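Local structure of UPF0045 protein MJ1052 (Methanocaldococcus jannaschii, 2EKY) at residues V11-L16 with V74-K79; K27-V32 with K61-T66; Y36-E41 with L53-K58. The protein is of unknown function but may bind thiamine or a related small molecule, and assembles as a tetramer. All coordinates share one frame; numbering follows the deposited sequence.

Interaction 1: residues V11-L16 with V74-K79; sequences VSIIPL and VVSSLK
S12 and I14 pair with S77 and V75 through four backbone hydrogen bonds in an antiparallel ladder, the strand axes running at 173° to each other. S77 N to S12 O, at 2.9 Å, and its return bond from S12 N to S77 O make the first hydrogen-bonded pair; I14 and V75 make the second. The two faces of this ladder differ in packing. Where V11, I13, V74, S76 and L78 point, contacts are tight: V11 CG2 meets L78 CD1 at 3.5 Å, closer than usual for two carbons. I13 has CG1 anti to its carbonyl carbon (chi1 -52°), which, with chi2 at -65°, brings CD1 to 3.4 Å from S76 CB, while its CG2 lies 3.6 Å from V74 CG1. Helices 23-35 and 53-68 cover this side, and H64 of the latter hydrogen-bonds the buried S76 hydroxyl.

The other face is looser. I14 CB and V75 CB are 4.5 Å apart, and S12 OG stands 3.9 Å from S77 OG. One water spans that gap, bonded to both hydroxyls and donating to V75 O at 2.9 Å; I14 of the third subunit packs nearby. V74-K79 also pair antiparallel with a strand of the second subunit, so the sheet runs on across the interface. The chemistry is thus two-sided: an apolar face whose one hydroxyl is satisfied by a histidine, and a mixed face where water joins two serines to the backbone.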
ATOM      1  N   VAL B  11      -6.270  -5.625   4.504  1.00  9.40           N
ATOM      2  CA  VAL B  11      -5.659  -6.568   3.587  1.00 10.50           C
ATOM      3  C   VAL B  11      -6.338  -6.512   2.233  1.00 12.08           C
ATOM      4  O   VAL B  11      -7.520  -6.182   2.127  1.00 11.51           O
ATOM      5  CB  VAL B  11      -5.799  -8.017   4.115  1.00 13.22           C
ATOM      6  CG1 VAL B  11      -5.298  -9.009   3.070  1.00 15.24           C
ATOM      7  CG2 VAL B  11      -5.042  -8.177   5.426  1.00 12.90           C
ATOM      8  N   SER B  12      -5.573  -6.824   1.198  1.00 13.25           N
ATOM      9  CA  SER B  12      -6.099  -6.896  -0.155  1.00 16.91           C
ATOM     10  C   SER B  12      -5.336  -8.043  -0.797  1.00 17.63           C
ATOM     11  O   SER B  12      -4.105  -8.052  -0.779  1.00 16.79           O
ATOM     12  CB  SER B  12      -5.862  -5.593  -0.926  1.00 18.43           C
ATOM     13  OG  SER B  12      -4.491  -5.388  -1.197  1.00 24.69           O
ATOM     14  N   ILE B  13      -6.067  -9.027  -1.319  1.00 18.40           N
ATOM     15  CA  ILE B  13      -5.459 -10.182  -1.976  1.00 20.08           C
ATOM     16  C   ILE B  13      -5.801 -10.044  -3.455  1.00 21.63           C
ATOM     17  O   ILE B  13      -6.954 -10.222  -3.843  1.00 24.17           O
ATOM     18  CB  ILE B  13      -6.048 -11.521  -1.457  1.00 22.20           C
ATOM     19  CG1 ILE B  13      -5.990 -11.584   0.073  1.00 20.61           C
ATOM     20  CG2 ILE B  13      -5.277 -12.694  -2.058  1.00 21.04           C
ATOM     21  CD1 ILE B  13      -4.598 -11.608   0.646  1.00 23.03           C
ATOM     22  N   ILE B  14      -4.804  -9.721  -4.274  1.00 19.07           N
ATOM     23  CA  ILE B  14      -5.027  -9.531  -5.705  1.00 20.08           C
ATOM     24  C   ILE B  14      -4.596 -10.721  -6.550  1.00 17.37           C
ATOM     25  O   ILE B  14      -3.412 -10.986  -6.705  1.00 15.14           O
ATOM     26  CB  ILE B  14      -4.274  -8.287  -6.215  1.00 21.73           C
ATOM     27  CG1 ILE B  14      -4.691  -7.061  -5.401  1.00 23.95           C
ATOM     28  CG2 ILE B  14      -4.560  -8.070  -7.697  1.00 18.63           C
ATOM     29  CD1 ILE B  14      -3.899  -5.807  -5.739  1.00 25.31           C
ATOM     30  N   PRO B  15      -5.562 -11.459  -7.110  1.00 17.77           N
ATOM     31  CA  PRO B  15      -5.157 -12.600  -7.926  1.00 17.30           C
ATOM     32  C   PRO B  15      -4.858 -12.172  -9.358  1.00 17.22           C
ATOM     33  O   PRO B  15      -5.557 -11.325  -9.923  1.00 17.09           O
ATOM     34  CB  PRO B  15      -6.368 -13.522  -7.843  1.00 18.48           C
ATOM     35  CG  PRO B  15      -7.502 -12.554  -7.810  1.00 18.44           C
ATOM     36  CD  PRO B  15      -7.013 -11.483  -6.851  1.00 17.60           C
ATOM     37  N   LEU B  16      -3.794 -12.727  -9.923  1.00 15.78           N
ATOM     38  CA  LEU B  16      -3.441 -12.447 -11.301  1.00 17.51           C
ATOM     39  C   LEU B  16      -3.838 -13.709 -12.051  1.00 18.85           C
ATOM     40  O   LEU B  16      -3.071 -14.670 -12.136  1.00 19.21           O
ATOM     41  CB  LEU B  16      -1.944 -12.169 -11.448  1.00 18.09           C
ATOM     42  CG  LEU B  16      -1.500 -10.732 -11.132  1.00 18.96           C
ATOM     43  CD1 LEU B  16      -1.901 -10.357  -9.712  1.00 21.06           C
ATOM     44  CD2 LEU B  16       0.004 -10.608 -11.314  1.00 20.11           C
ATOM     45  N   VAL B  74      -0.234 -14.287  -7.107  1.00 12.88           N
ATOM     46  CA  VAL B  74      -1.017 -13.465  -6.197  1.00 11.96           C
ATOM     47  C   VAL B  74      -0.159 -12.376  -5.562  1.00 12.62           C
ATOM     48  O   VAL B  74       0.974 -12.626  -5.147  1.00 13.42           O
ATOM     49  CB  VAL B  74      -1.634 -14.325  -5.057  1.00 11.98           C
ATOM     50  CG1 VAL B  74      -2.408 -13.439  -4.080  1.00 10.72           C
ATOM     51  CG2 VAL B  74      -2.560 -15.390  -5.650  1.00 13.17           C
ATOM     52  N   VAL B  75      -0.701 -11.165  -5.503  1.00 10.91           N
ATOM     53  CA  VAL B  75      -0.006 -10.053  -4.867  1.00 12.82           C
ATOM     54  C   VAL B  75      -0.908  -9.685  -3.696  1.00 13.26           C
ATOM     55  O   VAL B  75      -2.031  -9.212  -3.892  1.00 13.78           O
ATOM     56  CB  VAL B  75       0.142  -8.837  -5.820  1.00 13.56           C
ATOM     57  CG1 VAL B  75       0.844  -7.697  -5.095  1.00 13.96           C
ATOM     58  CG2 VAL B  75       0.938  -9.233  -7.063  1.00 14.21           C
ATOM     59  N   SER B  76      -0.430  -9.922  -2.479  1.00 11.72           N
ATOM     60  CA  SER B  76      -1.230  -9.640  -1.297  1.00 10.45           C
ATOM     61  C   SER B  76      -0.567  -8.599  -0.420  1.00 10.94           C
ATOM     62  O   SER B  76       0.644  -8.620  -0.232  1.00  9.99           O
ATOM     63  CB  SER B  76      -1.448 -10.926  -0.505  1.00 12.12           C
ATOM     64  OG  SER B  76      -2.038 -11.925  -1.324  1.00 12.76           O
ATOM     65  N   SER B  77      -1.376  -7.693   0.116  1.00 11.27           N
ATOM     66  CA  SER B  77      -0.874  -6.623   0.964  1.00 12.48           C
ATOM     67  C   SER B  77      -1.521  -6.652   2.338  1.00 11.39           C
ATOM     68  O   SER B  77      -2.718  -6.912   2.470  1.00 11.72           O
ATOM     69  CB  SER B  77      -1.158  -5.263   0.315  1.00 15.48           C
ATOM     70  OG  SER B  77      -0.596  -5.186  -0.985  1.00 20.55           O
ATOM     71  N   LEU B  78      -0.717  -6.376   3.356  1.00 12.11           N
ATOM     72  CA  LEU B  78      -1.188  -6.332   4.738  1.00 12.79           C
ATOM     73  C   LEU B  78      -0.654  -5.048   5.353  1.00 12.22           C
ATOM     74  O   LEU B  78       0.547  -4.796   5.311  1.00 15.01           O
ATOM     75  CB  LEU B  78      -0.645  -7.522   5.541  1.00 12.67           C
ATOM     76  CG  LEU B  78      -0.809  -7.430   7.067  1.00 12.66           C
ATOM     77  CD1 LEU B  78      -2.285  -7.493   7.435  1.00 12.07           C
ATOM     78  CD2 LEU B  78      -0.042  -8.558   7.750  1.00 13.30           C
ATOM     79  N   LYS B  79      -1.540  -4.225   5.900  1.00 10.84           N
ATOM     80  CA  LYS B  79      -1.095  -3.005   6.552  1.00 11.24           C
ATOM     81  C   LYS B  79      -1.575  -3.086   7.988  1.00 12.93           C
ATOM     82  O   LYS B  79      -2.758  -3.323   8.236  1.00 12.26           O
ATOM     83  CB  LYS B  79      -1.687  -1.762   5.881  1.00 11.82           C
ATOM     84  CG  LYS B  79      -1.161  -0.462   6.482  1.00 14.67           C
ATOM     85  CD  LYS B  79      -1.863   0.757   5.912  1.00 18.49           C
ATOM     86  CE  LYS B  79      -1.568   0.941   4.432  1.00 22.88           C
ATOM     87  NZ  LYS B  79      -2.304   2.117   3.891  1.00 20.28           N
TER
HETATM   88  O   HOH W   1      -2.296  -6.498  -2.885  1.00 17.74           O

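Interaction 2: residues K27-V32 with K61-T66; sequences KKAIEV and KEAHST
T66, which meets K28 and V32 across the helix pair, grips the flat peptide carbonyl of E62 from both faces of its plane. T66 OG1 reaches E62 O at 2.7 Å, tilted 34° from the carbonyl plane, and T66 N comes from the opposite face at 2.9 Å. The OG1 bond fixes the rotation of the T66 side chain, with OG1 anti to its own carbonyl carbon (chi1 -54°). CG2 is thereby turned toward the extended chain of K28, whose CE lies 3.8 Å away, the two side chains crossing at about a right angle.

V32 enters between E62, A63 and T66. Its CG1 approaches A63 N at 3.7 Å and E62 CG at 3.9 Å, while CG2 comes to 3.9 Å from T66 OG1, the side chains of V32 and T66 running past each other in opposite directions. Deeper in, A29 CB and A63 CB lie side by side, 4.1 Å apart. These two small side chains are where the backbones come nearest, and they allow a close pairing: the helix axes approach to 8.6 Å and the segments run antiparallel at 152°. No hydrogen bond crosses between the segments, so the join rests on van der Waals packing, buried at the alanines and V32 and partly exposed at K28 and E62.

The ammonium group of K28 passes beyond T66 to a salt bridge with D70. A29 and H64 turn to the sheet, where A29 packs on I13 of strand 6-16 and H64 reaches strand 73-83, its NE2 bonding to E82 of the second subunit, so the paired helices 23-35 and 53-68 form one layer over the antiparallel sheet.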
ATOM      1  N   LYS B  27     -13.731 -13.399  -2.697  1.00 18.42           N
ATOM      2  CA  LYS B  27     -14.673 -13.908  -1.710  1.00 19.89           C
ATOM      3  C   LYS B  27     -14.066 -15.095  -0.974  1.00 18.99           C
ATOM      4  O   LYS B  27     -14.291 -15.271   0.220  1.00 17.88           O
ATOM      5  CB  LYS B  27     -15.997 -14.326  -2.356  1.00 22.87           C
ATOM      6  CG  LYS B  27     -16.994 -14.836  -1.320  1.00 26.55           C
ATOM      7  CD  LYS B  27     -18.392 -15.008  -1.873  1.00 31.15           C
ATOM      8  CE  LYS B  27     -19.346 -15.439  -0.767  1.00 31.53           C
ATOM      9  NZ  LYS B  27     -19.310 -14.494   0.388  1.00 32.25           N
ATOM     10  N   LYS B  28     -13.289 -15.903  -1.690  1.00 18.04           N
ATOM     11  CA  LYS B  28     -12.644 -17.060  -1.088  1.00 19.54           C
ATOM     12  C   LYS B  28     -11.726 -16.592   0.040  1.00 19.98           C
ATOM     13  O   LYS B  28     -11.682 -17.197   1.109  1.00 20.09           O
ATOM     14  CB  LYS B  28     -11.835 -17.817  -2.142  1.00 20.27           C
ATOM     15  CG  LYS B  28     -11.459 -19.224  -1.736  1.00 25.12           C
ATOM     16  CD  LYS B  28     -11.017 -20.024  -2.951  1.00 28.10           C
ATOM     17  CE  LYS B  28     -11.111 -21.514  -2.688  1.00 31.09           C
ATOM     18  NZ  LYS B  28     -10.898 -22.301  -3.936  1.00 33.34           N
ATOM     19  N   ALA B  29     -10.998 -15.507  -0.206  1.00 18.09           N
ATOM     20  CA  ALA B  29     -10.094 -14.952   0.792  1.00 17.98           C
ATOM     21  C   ALA B  29     -10.886 -14.411   1.981  1.00 17.70           C
ATOM     22  O   ALA B  29     -10.512 -14.624   3.137  1.00 16.53           O
ATOM     23  CB  ALA B  29      -9.254 -13.838   0.177  1.00 15.39           C
ATOM     24  N   ILE B  30     -11.978 -13.710   1.696  1.00 16.98           N
ATOM     25  CA  ILE B  30     -12.798 -13.144   2.759  1.00 19.09           C
ATOM     26  C   ILE B  30     -13.353 -14.242   3.655  1.00 20.15           C
ATOM     27  O   ILE B  30     -13.391 -14.090   4.872  1.00 18.81           O
ATOM     28  CB  ILE B  30     -13.957 -12.307   2.186  1.00 20.78           C
ATOM     29  CG1 ILE B  30     -13.392 -11.052   1.507  1.00 21.91           C
ATOM     30  CG2 ILE B  30     -14.933 -11.932   3.295  1.00 20.88           C
ATOM     31  CD1 ILE B  30     -14.429 -10.226   0.769  1.00 20.39           C
ATOM     32  N   GLU B  31     -13.770 -15.352   3.053  1.00 20.07           N
ATOM     33  CA  GLU B  31     -14.305 -16.463   3.828  1.00 22.32           C
ATOM     34  C   GLU B  31     -13.229 -17.031   4.742  1.00 21.66           C
ATOM     35  O   GLU B  31     -13.522 -17.511   5.840  1.00 22.55           O
ATOM     36  CB  GLU B  31     -14.854 -17.552   2.903  1.00 24.23           C
ATOM     37  CG  GLU B  31     -16.170 -17.164   2.238  1.00 29.31           C
ATOM     38  CD  GLU B  31     -17.196 -16.667   3.245  1.00 30.61           C
ATOM     39  OE1 GLU B  31     -17.506 -17.414   4.194  1.00 32.93           O
ATOM     40  OE2 GLU B  31     -17.688 -15.529   3.092  1.00 33.15           O
ATOM     41  N   VAL B  32     -11.981 -16.972   4.287  1.00 21.23           N
ATOM     42  CA  VAL B  32     -10.875 -17.454   5.096  1.00 19.80           C
ATOM     43  C   VAL B  32     -10.745 -16.573   6.338  1.00 19.24           C
ATOM     44  O   VAL B  32     -10.670 -17.077   7.458  1.00 18.16           O
ATOM     45  CB  VAL B  32      -9.543 -17.426   4.317  1.00 21.62           C
ATOM     46  CG1 VAL B  32      -8.377 -17.620   5.277  1.00 20.30           C
ATOM     47  CG2 VAL B  32      -9.537 -18.524   3.267  1.00 22.35           C
ATOM     48  N   LYS B  61      -1.640 -15.157   5.727  1.00 12.98           N
ATOM     49  CA  LYS B  61      -0.918 -16.185   4.988  1.00 13.90           C
ATOM     50  C   LYS B  61      -1.868 -17.213   4.382  1.00 14.56           C
ATOM     51  O   LYS B  61      -1.697 -17.625   3.236  1.00 15.28           O
ATOM     52  CB  LYS B  61       0.092 -16.908   5.891  1.00 13.19           C
ATOM     53  CG  LYS B  61       0.964 -17.889   5.113  1.00 14.68           C
ATOM     54  CD  LYS B  61       1.824 -18.783   6.000  1.00 17.34           C
ATOM     55  CE  LYS B  61       2.636 -19.744   5.130  1.00 19.35           C
ATOM     56  NZ  LYS B  61       3.403 -20.763   5.905  1.00 20.25           N
ATOM     57  N   GLU B  62      -2.873 -17.627   5.142  1.00 14.15           N
ATOM     58  CA  GLU B  62      -3.804 -18.628   4.634  1.00 15.09           C
ATOM     59  C   GLU B  62      -4.691 -18.096   3.509  1.00 15.07           C
ATOM     60  O   GLU B  62      -4.974 -18.817   2.552  1.00 16.47           O
ATOM     61  CB  GLU B  62      -4.663 -19.171   5.775  1.00 16.33           C
ATOM     62  CG  GLU B  62      -5.611 -20.300   5.376  1.00 16.35           C
ATOM     63  CD  GLU B  62      -4.899 -21.474   4.713  1.00 19.07           C
ATOM     64  OE1 GLU B  62      -3.697 -21.665   4.970  1.00 21.58           O
ATOM     65  OE2 GLU B  62      -5.552 -22.215   3.947  1.00 18.60           O
ATOM     66  N   ALA B  63      -5.124 -16.842   3.614  1.00 13.55           N
ATOM     67  CA  ALA B  63      -5.970 -16.250   2.580  1.00 13.05           C
ATOM     68  C   ALA B  63      -5.165 -16.129   1.287  1.00 13.44           C
ATOM     69  O   ALA B  63      -5.647 -16.471   0.207  1.00 14.27           O
ATOM     70  CB  ALA B  63      -6.476 -14.872   3.026  1.00 13.46           C
ATOM     71  N   HIS B  64      -3.932 -15.646   1.414  1.00 14.64           N
ATOM     72  CA  HIS B  64      -3.026 -15.490   0.281  1.00 14.82           C
ATOM     73  C   HIS B  64      -2.803 -16.852  -0.379  1.00 14.93           C
ATOM     74  O   HIS B  64      -2.910 -16.995  -1.598  1.00 13.52           O
ATOM     75  CB  HIS B  64      -1.682 -14.939   0.767  1.00 13.42           C
ATOM     76  CG  HIS B  64      -0.582 -15.030  -0.248  1.00 14.17           C
ATOM     77  ND1 HIS B  64      -0.456 -14.144  -1.296  1.00 12.69           N
ATOM     78  CD2 HIS B  64       0.443 -15.907  -0.373  1.00 14.31           C
ATOM     79  CE1 HIS B  64       0.600 -14.469  -2.021  1.00 14.15           C
ATOM     80  NE2 HIS B  64       1.163 -15.535  -1.482  1.00 14.50           N
ATOM     81  N   SER B  65      -2.500 -17.849   0.447  1.00 13.77           N
ATOM     82  CA  SER B  65      -2.237 -19.197  -0.042  1.00 13.52           C
ATOM     83  C   SER B  65      -3.435 -19.874  -0.699  1.00 14.21           C
ATOM     84  O   SER B  65      -3.274 -20.594  -1.685  1.00 15.30           O
ATOM     85  CB  SER B  65      -1.720 -20.071   1.101  1.00 14.48           C
ATOM     86  OG  SER B  65      -0.544 -19.512   1.669  1.00 16.30           O
ATOM     87  N   THR B  66      -4.629 -19.651  -0.160  1.00 15.82           N
ATOM     88  CA  THR B  66      -5.819 -20.272  -0.725  1.00 16.81           C
ATOM     89  C   THR B  66      -6.137 -19.713  -2.107  1.00 16.18           C
ATOM     90  O   THR B  66      -6.633 -20.434  -2.971  1.00 16.41           O
ATOM     91  CB  THR B  66      -7.046 -20.093   0.188  1.00 18.93           C
ATOM     92  OG1 THR B  66      -6.738 -20.566   1.507  1.00 26.56           O
ATOM     93  CG2 THR B  66      -8.215 -20.903  -0.347  1.00 21.34           C
TER

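Interaction 3: residues Y36-E41 with L53-K58; sequences YDLKVE and LDEILK
E55 and Y36 meet with carboxylate and ring planes 77° apart, nearly perpendicular, and the acid group comes to the edge of the ring. E55 CD lies in the ring plane, 3.6 Å from Y36 CD2, so the carboxylate borders the aromatic C-H groups and does not cover a face. The glutamate gets there by a bend at chi2 (78°), which turns its end back to the 36-38 turn. There OE2 accepts the D37 amide at 2.9 Å on its anti lone pair, with an almost straight bond (173° at the hydrogen).

Nearer the helix backbone, the aliphatic part of the same side chain serves as an apolar surface: the L38 and E55 side chains cross at a slant, with L38 CD2 3.6 Å from E55 CG. The same methyl, L38 CD2, also reaches I56 CG1 at 3.6 Å. At the far end of the ring, Y36 CE2 stands 4.2 Å from K58 CB, the two side chains at about a right angle. D37 is the centre of an inverse gamma turn, and its own carboxylate bonds to the I2 amide.

Cutting E55 back to an alanine here would probably leave the D37 amide without its acceptor and open a gap beside L38 CD2 and the tyrosine edge. One bent glutamate therefore does both polar and apolar work, joining the turn before strand 39-42 to the first turns of helix 53-68 near the protein surface.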
ATOM      1  N   TYR B  36     -11.325 -17.127  11.127  1.00 21.89           N
ATOM      2  CA  TYR B  36     -10.445 -16.833  12.247  1.00 21.30           C
ATOM      3  C   TYR B  36     -11.143 -15.989  13.305  1.00 20.84           C
ATOM      4  O   TYR B  36     -12.262 -15.518  13.107  1.00 21.43           O
ATOM      5  CB  TYR B  36      -9.165 -16.136  11.761  1.00 19.16           C
ATOM      6  CG  TYR B  36      -8.271 -17.043  10.943  1.00 17.89           C
ATOM      7  CD1 TYR B  36      -8.592 -17.371   9.625  1.00 18.66           C
ATOM      8  CD2 TYR B  36      -7.135 -17.623  11.508  1.00 18.28           C
ATOM      9  CE1 TYR B  36      -7.806 -18.261   8.893  1.00 19.75           C
ATOM     10  CE2 TYR B  36      -6.344 -18.514  10.786  1.00 20.98           C
ATOM     11  CZ  TYR B  36      -6.685 -18.830   9.482  1.00 19.54           C
ATOM     12  OH  TYR B  36      -5.915 -19.725   8.774  1.00 22.16           O
ATOM     13  N   ASP B  37     -10.469 -15.810  14.433  1.00 21.59           N
ATOM     14  CA  ASP B  37     -11.007 -15.050  15.556  1.00 21.13           C
ATOM     15  C   ASP B  37     -10.759 -13.559  15.352  1.00 20.21           C
ATOM     16  O   ASP B  37      -9.976 -12.934  16.071  1.00 19.99           O
ATOM     17  CB  ASP B  37     -10.347 -15.549  16.845  1.00 23.83           C
ATOM     18  CG  ASP B  37     -11.030 -15.036  18.086  1.00 26.82           C
ATOM     19  OD1 ASP B  37     -12.248 -14.762  18.024  1.00 25.80           O
ATOM     20  OD2 ASP B  37     -10.349 -14.924  19.128  1.00 30.21           O
ATOM     21  N   LEU B  38     -11.453 -12.992  14.371  1.00 18.81           N
ATOM     22  CA  LEU B  38     -11.285 -11.587  14.027  1.00 17.20           C
ATOM     23  C   LEU B  38     -12.592 -10.908  13.665  1.00 18.16           C
ATOM     24  O   LEU B  38     -13.558 -11.559  13.271  1.00 17.30           O
ATOM     25  CB  LEU B  38     -10.362 -11.471  12.811  1.00 16.09           C
ATOM     26  CG  LEU B  38      -9.071 -12.287  12.790  1.00 14.49           C
ATOM     27  CD1 LEU B  38      -8.603 -12.468  11.353  1.00 14.80           C
ATOM     28  CD2 LEU B  38      -8.016 -11.597  13.629  1.00 16.25           C
ATOM     29  N   LYS B  39     -12.610  -9.586  13.804  1.00 19.90           N
ATOM     30  CA  LYS B  39     -13.764  -8.801  13.409  1.00 19.33           C
ATOM     31  C   LYS B  39     -13.398  -8.469  11.967  1.00 19.69           C
ATOM     32  O   LYS B  39     -12.280  -8.014  11.692  1.00 18.06           O
ATOM     33  CB  LYS B  39     -13.876  -7.522  14.242  1.00 21.77           C
ATOM     34  CG  LYS B  39     -15.006  -6.604  13.796  1.00 23.59           C
ATOM     35  CD  LYS B  39     -15.139  -5.393  14.710  1.00 26.59           C
ATOM     36  CE  LYS B  39     -16.255  -4.467  14.245  1.00 28.10           C
ATOM     37  NZ  LYS B  39     -16.372  -3.249  15.104  1.00 28.26           N
ATOM     38  N   VAL B  40     -14.321  -8.712  11.046  1.00 17.14           N
ATOM     39  CA  VAL B  40     -14.056  -8.478   9.637  1.00 18.38           C
ATOM     40  C   VAL B  40     -15.025  -7.468   9.038  1.00 18.02           C
ATOM     41  O   VAL B  40     -16.238  -7.631   9.139  1.00 18.07           O
ATOM     42  CB  VAL B  40     -14.152  -9.808   8.845  1.00 17.06           C
ATOM     43  CG1 VAL B  40     -13.816  -9.580   7.384  1.00 16.89           C
ATOM     44  CG2 VAL B  40     -13.209 -10.843   9.456  1.00 17.36           C
ATOM     45  N   GLU B  41     -14.478  -6.426   8.418  1.00 17.14           N
ATOM     46  CA  GLU B  41     -15.280  -5.383   7.792  1.00 15.80           C
ATOM     47  C   GLU B  41     -14.743  -5.142   6.390  1.00 14.88           C
ATOM     48  O   GLU B  41     -13.744  -4.451   6.223  1.00 13.79           O
ATOM     49  CB  GLU B  41     -15.190  -4.081   8.593  1.00 19.30           C
ATOM     50  CG  GLU B  41     -15.816  -4.139   9.970  1.00 25.03           C
ATOM     51  CD  GLU B  41     -17.292  -4.461   9.924  1.00 30.44           C
ATOM     52  OE1 GLU B  41     -17.982  -3.945   9.019  1.00 32.69           O
ATOM     53  OE2 GLU B  41     -17.765  -5.218  10.798  1.00 34.20           O
ATOM     54  N   LEU B  53      -2.533  -9.735  16.667  1.00 13.80           N
ATOM     55  CA  LEU B  53      -1.567  -9.620  15.577  1.00 16.31           C
ATOM     56  C   LEU B  53      -1.186 -10.967  14.965  1.00 16.30           C
ATOM     57  O   LEU B  53      -1.109 -11.094  13.741  1.00 15.19           O
ATOM     58  CB  LEU B  53      -0.303  -8.906  16.058  1.00 16.73           C
ATOM     59  CG  LEU B  53       0.839  -8.756  15.049  1.00 16.93           C
ATOM     60  CD1 LEU B  53       0.333  -8.096  13.774  1.00 17.97           C
ATOM     61  CD2 LEU B  53       1.955  -7.933  15.664  1.00 17.82           C
ATOM     62  N   ASP B  54      -0.947 -11.973  15.801  1.00 15.01           N
ATOM     63  CA  ASP B  54      -0.574 -13.283  15.276  1.00 15.89           C
ATOM     64  C   ASP B  54      -1.719 -13.932  14.507  1.00 15.36           C
ATOM     65  O   ASP B  54      -1.492 -14.583  13.486  1.00 14.78           O
ATOM     66  CB  ASP B  54      -0.109 -14.218  16.398  1.00 17.68           C
ATOM     67  CG  ASP B  54       1.177 -13.745  17.058  1.00 19.92           C
ATOM     68  OD1 ASP B  54       2.056 -13.216  16.348  1.00 21.46           O
ATOM     69  OD2 ASP B  54       1.317 -13.915  18.287  1.00 23.61           O
ATOM     70  N   GLU B  55      -2.947 -13.759  14.992  1.00 13.14           N
ATOM     71  CA  GLU B  55      -4.100 -14.339  14.316  1.00 15.30           C
ATOM     72  C   GLU B  55      -4.250 -13.683  12.939  1.00 14.46           C
ATOM     73  O   GLU B  55      -4.595 -14.340  11.957  1.00 13.58           O
ATOM     74  CB  GLU B  55      -5.375 -14.127  15.149  1.00 15.62           C
ATOM     75  CG  GLU B  55      -6.611 -14.809  14.580  1.00 16.88           C
ATOM     76  CD  GLU B  55      -6.668 -16.309  14.862  1.00 22.21           C
ATOM     77  OE1 GLU B  55      -5.602 -16.933  15.057  1.00 21.81           O
ATOM     78  OE2 GLU B  55      -7.789 -16.864  14.870  1.00 19.99           O
ATOM     79  N   ILE B  56      -3.981 -12.383  12.868  1.00 14.07           N
ATOM     80  CA  ILE B  56      -4.072 -11.673  11.594  1.00 14.49           C
ATOM     81  C   ILE B  56      -2.986 -12.137  10.616  1.00 14.45           C
ATOM     82  O   ILE B  56      -3.249 -12.313   9.421  1.00 12.26           O
ATOM     83  CB  ILE B  56      -3.984 -10.145  11.810  1.00 14.78           C
ATOM     84  CG1 ILE B  56      -5.301  -9.654  12.422  1.00 14.76           C
ATOM     85  CG2 ILE B  56      -3.680  -9.431  10.487  1.00 12.23           C
ATOM     86  CD1 ILE B  56      -5.298  -8.202  12.852  1.00 18.64           C
ATOM     87  N   LEU B  57      -1.771 -12.344  11.118  1.00 13.71           N
ATOM     88  CA  LEU B  57      -0.684 -12.807  10.261  1.00 13.59           C
ATOM     89  C   LEU B  57      -0.985 -14.214   9.740  1.00 14.10           C
ATOM     90  O   LEU B  57      -0.718 -14.522   8.575  1.00 10.88           O
ATOM     91  CB  LEU B  57       0.642 -12.782  11.028  1.00 14.44           C
ATOM     92  CG  LEU B  57       1.215 -11.373  11.229  1.00 14.46           C
ATOM     93  CD1 LEU B  57       2.259 -11.377  12.328  1.00 16.63           C
ATOM     94  CD2 LEU B  57       1.817 -10.874   9.920  1.00 15.71           C
ATOM     95  N   LYS B  58      -1.556 -15.061  10.595  1.00 15.52           N
ATOM     96  CA  LYS B  58      -1.906 -16.422  10.192  1.00 16.09           C
ATOM     97  C   LYS B  58      -3.006 -16.389   9.138  1.00 16.05           C
ATOM     98  O   LYS B  58      -2.929 -17.079   8.121  1.00 15.23           O
ATOM     99  CB  LYS B  58      -2.401 -17.234  11.393  1.00 17.55           C
ATOM    100  CG  LYS B  58      -1.385 -17.403  12.500  1.00 22.76           C
ATOM    101  CD  LYS B  58      -2.031 -18.040  13.721  1.00 23.62           C
ATOM    102  CE  LYS B  58      -1.073 -18.064  14.897  1.00 25.89           C
ATOM    103  NZ  LYS B  58      -1.698 -18.696  16.092  1.00 26.19           N
TER

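From the N terminus, strand 6-16 opens the outermost loop, which interaction 1 closes when the chain returns as strand 73-83. Within it, helix 23-35 starts a second loop, closed by interaction 2 on helix 53-68; inside that again, 36-41 and 53-58 close the shortest in interaction 3. The three are concentric and none cross, as expected of the beta-alpha-beta-beta-alpha-beta order of a ferredoxin-like fold. Interaction 1 joins the first and last strands, interaction 2 the two helices, and interaction 3 the turn leading into strand 39-42 to helix 53-68. They also touch: L78 of interaction 1 packs on I56 and L57, and E62 of interaction 2 on Y36.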